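Local coordinates for protein putative NADH dehydrogenase/NAD(P)H nitroreductase (Bacteroides thetaiotaomicron VPI-5482, PDB 3KWK) that binds flavin mononucleotide and is probably an NAD(P)H-dependent oxidoreductase of the nitroreductase family, at residues A[65-70]-A[135-140]. Sequence-based numbering, arbitrary orientation.
Sequences LDSMAA and RKYTHL
Y137 reaches from helix 128-138 to helix 62-71 and lays one face of its ring on S67. The two helices belong to the nitroreductase fold and pack beside the antiparallel sheet that contains strands 54-59 and 83-90. The main contact is a CH-pi interaction. S67 CB sits 4.0 Å from the centroid of the Y137 ring, 28° off the ring normal. CB lies off-centre, toward the hydroxyl end of the ring, 3.6 Å from both CE1 and CZ of Y137. The hydroxyl of S67 is used elsewhere: OG stands beside its own backbone N (chi1 -69°) and hydrogen-bonds to A63 O, one turn back in the helix. No hydrogen bond joins the two segments. M68 is a selenomethionine. It runs past Y137 in the opposite direction and meets the ring obliquely near its root. Its CG is 4.0 Å from Y137 CB. Beyond CG the M68 chain bends at chi3 (-72°), and the side chain packs on V59 and I86 of the sheet. Were Y137 an alanine, S67 CB and M68 CG would probably lose their aromatic partner, and a gap would be likely to open between the helices. The K64 side chain, on helix 62-71, adds a polar link: its NZ hydrogen-bonds to the backbone O of Y137. Helix 128-138 ends here, and H139 follows with positive phi. The M68 side chain is about 12 Å from a bound FMN, so the contact does not touch the flavin. On the ring of Y137, the M68 CG atom comes nearest to CD2, at 3.9 Å.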
ATOM      1  N   LEU A  65      24.125   7.032   3.403  1.00 11.67           N
ATOM      2  CA  LEU A  65      23.248   6.403   4.391  1.00  8.56           C
ATOM      3  C   LEU A  65      23.418   7.071   5.763  1.00  9.67           C
ATOM      4  O   LEU A  65      22.440   7.435   6.423  1.00 10.74           O
ATOM      5  CB  LEU A  65      23.543   4.912   4.487  1.00  9.60           C
ATOM      6  CG  LEU A  65      23.055   4.018   3.332  1.00 10.54           C
ATOM      7  CD1 LEU A  65      23.668   2.589   3.396  1.00  9.99           C
ATOM      8  CD2 LEU A  65      21.519   3.907   3.231  1.00  9.05           C
ATOM      9  N   ASP A  66      24.670   7.261   6.155  1.00 11.34           N
ATOM     10  CA  ASP A  66      24.979   7.866   7.471  1.00 12.78           C
ATOM     11  C   ASP A  66      24.622   9.363   7.538  1.00 12.48           C
ATOM     12  O   ASP A  66      24.154   9.880   8.571  1.00 12.87           O
ATOM     13  CB  ASP A  66      26.470   7.667   7.759  1.00 15.12           C
ATOM     14  CG  ASP A  66      26.827   6.189   8.054  1.00 18.21           C
ATOM     15  OD1 ASP A  66      25.918   5.353   8.238  1.00 19.61           O
ATOM     16  OD2 ASP A  66      28.013   5.873   8.052  1.00 21.75           O
ATOM     17  N   SER A  67      24.806  10.063   6.425  1.00 12.42           N
ATOM     18  CA  SER A  67      24.482  11.483   6.327  1.00 13.90           C
ATOM     19  C   SER A  67      22.962  11.677   6.430  1.00 14.08           C
ATOM     20  O   SER A  67      22.480  12.538   7.164  1.00 13.38           O
ATOM     21  CB  SER A  67      25.047  12.101   5.044  1.00 15.89           C
ATOM     22  OG  SER A  67      26.460  12.161   5.119  1.00 18.25           O
HETATM   23  N   MSE A  68      22.210  10.826   5.734  1.00 12.55           N
HETATM   24  CA  MSE A  68      20.766  10.832   5.883  1.00 11.72           C
HETATM   25  C   MSE A  68      20.297  10.488   7.282  1.00 11.71           C
HETATM   26  O   MSE A  68      19.338  11.079   7.776  1.00 13.80           O
HETATM   27  CB  MSE A  68      20.087   9.945   4.810  1.00 13.01           C
HETATM   28  CG  MSE A  68      20.218  10.571   3.414  1.00 13.33           C
HETATM   29 SE   MSE A  68      19.155   9.542   2.106  0.75 17.97          SE
HETATM   30  CE  MSE A  68      20.292   8.102   2.084  1.00 13.79           C
ATOM     31  N   ALA A  69      20.940   9.495   7.893  1.00 11.60           N
ATOM     32  CA  ALA A  69      20.617   9.101   9.260  1.00 12.22           C
ATOM     33  C   ALA A  69      20.734  10.318  10.165  1.00 13.59           C
ATOM     34  O   ALA A  69      19.889  10.554  10.998  1.00 15.92           O
ATOM     35  CB  ALA A  69      21.558   8.001   9.742  1.00 13.15           C
ATOM     36  N   ALA A  70      21.799  11.081   9.999  1.00 12.14           N
ATOM     37  CA  ALA A  70      22.040  12.209  10.917  1.00 15.16           C
ATOM     38  C   ALA A  70      20.945  13.285  10.772  1.00 15.77           C
ATOM     39  O   ALA A  70      20.510  13.926  11.744  1.00 16.61           O
ATOM     40  CB  ALA A  70      23.403  12.809  10.652  1.00 15.06           C
ATOM     41  N   ARG A 135      16.431  14.688  -1.182  1.00  8.71           N
ATOM     42  CA  ARG A 135      16.723  15.303  -2.491  1.00  9.80           C
ATOM     43  C   ARG A 135      18.192  15.661  -2.613  1.00 10.29           C
ATOM     44  O   ARG A 135      18.840  15.406  -3.632  1.00 10.88           O
ATOM     45  CB  ARG A 135      15.858  16.543  -2.684  1.00 10.63           C
ATOM     46  CG  ARG A 135      16.143  17.308  -3.975  1.00 14.17           C
ATOM     47  CD  ARG A 135      15.129  18.445  -4.201  1.00 18.89           C
ATOM     48  NE  ARG A 135      13.722  18.017  -3.907  1.00 15.52           N
ATOM     49  CZ  ARG A 135      13.007  17.162  -4.652  1.00 15.20           C
ATOM     50  NH1 ARG A 135      13.467  16.671  -5.779  1.00 21.23           N
ATOM     51  NH2 ARG A 135      11.783  16.850  -4.296  1.00 21.09           N
ATOM     52  N   LYS A 136      18.766  16.190  -1.533  1.00  9.72           N
ATOM     53  CA  LYS A 136      20.145  16.649  -1.525  1.00 10.56           C
ATOM     54  C   LYS A 136      21.077  15.454  -1.763  1.00 10.11           C
ATOM     55  O   LYS A 136      21.996  15.545  -2.560  1.00 13.76           O
ATOM     56  CB  LYS A 136      20.458  17.401  -0.211  1.00 11.97           C
ATOM     57  CG  LYS A 136      21.936  17.712   0.021  1.00 18.62           C
ATOM     58  CD  LYS A 136      22.247  18.120   1.463  1.00 21.19           C
ATOM     59  CE  LYS A 136      23.704  18.571   1.584  1.00 31.55           C
ATOM     60  NZ  LYS A 136      23.899  19.405   2.775  1.00 33.01           N
ATOM     61  N   TYR A 137      20.876  14.352  -1.051  1.00  7.82           N
ATOM     62  CA  TYR A 137      21.825  13.253  -1.054  1.00  9.44           C
ATOM     63  C   TYR A 137      21.656  12.326  -2.245  1.00 10.42           C
ATOM     64  O   TYR A 137      22.609  11.652  -2.667  1.00 14.18           O
ATOM     65  CB  TYR A 137      21.778  12.498   0.294  1.00  9.79           C
ATOM     66  CG  TYR A 137      22.467  13.309   1.345  1.00  8.97           C
ATOM     67  CD1 TYR A 137      23.850  13.457   1.320  1.00 13.24           C
ATOM     68  CD2 TYR A 137      21.756  14.018   2.270  1.00 10.19           C
ATOM     69  CE1 TYR A 137      24.503  14.269   2.248  1.00 15.15           C
ATOM     70  CE2 TYR A 137      22.404  14.838   3.226  1.00 14.36           C
ATOM     71  CZ  TYR A 137      23.766  14.951   3.186  1.00 15.47           C
ATOM     72  OH  TYR A 137      24.438  15.744   4.117  1.00 18.97           O
ATOM     73  N   THR A 138      20.475  12.318  -2.833  1.00  8.74           N
ATOM     74  CA  THR A 138      20.219  11.446  -3.994  1.00  7.87           C
ATOM     75  C   THR A 138      20.032  12.210  -5.318  1.00  8.08           C
ATOM     76  O   THR A 138      19.802  11.587  -6.341  1.00  9.58           O
ATOM     77  CB  THR A 138      19.076  10.446  -3.753  1.00  7.99           C
ATOM     78  OG1 THR A 138      17.815  11.113  -3.539  1.00  9.76           O
ATOM     79  CG2 THR A 138      19.431   9.560  -2.589  1.00  9.54           C
ATOM     80  N   HIS A 139      20.162  13.528  -5.292  1.00  6.84           N
ATOM     81  CA  HIS A 139      20.167  14.371  -6.484  1.00  7.57           C
ATOM     82  C   HIS A 139      18.841  14.282  -7.253  1.00  9.28           C
ATOM     83  O   HIS A 139      18.804  14.191  -8.493  1.00  8.99           O
ATOM     84  CB  HIS A 139      21.352  14.055  -7.421  1.00  7.81           C
ATOM     85  CG  HIS A 139      22.688  14.247  -6.783  1.00 15.67           C
ATOM     86  ND1 HIS A 139      23.592  15.182  -7.230  1.00 25.86           N
ATOM     87  CD2 HIS A 139      23.249  13.653  -5.709  1.00 22.05           C
ATOM     88  CE1 HIS A 139      24.669  15.137  -6.464  1.00 26.48           C
ATOM     89  NE2 HIS A 139      24.481  14.222  -5.527  1.00 21.29           N
ATOM     90  N   LEU A 140      17.744  14.291  -6.530  1.00  7.73           N
ATOM     91  CA  LEU A 140      16.439  14.142  -7.162  1.00  6.88           C
ATOM     92  C   LEU A 140      16.056  15.402  -7.927  1.00  7.68           C
ATOM     93  O   LEU A 140      16.149  16.528  -7.401  1.00  7.57           O
ATOM     94  CB  LEU A 140      15.347  13.856  -6.135  1.00  7.91           C
ATOM     95  CG  LEU A 140      15.492  12.608  -5.266  1.00  6.66           C
ATOM     96  CD1 LEU A 140      14.301  12.571  -4.298  1.00  7.68           C
ATOM     97  CD2 LEU A 140      15.601  11.345  -6.112  1.00  8.09           C
TER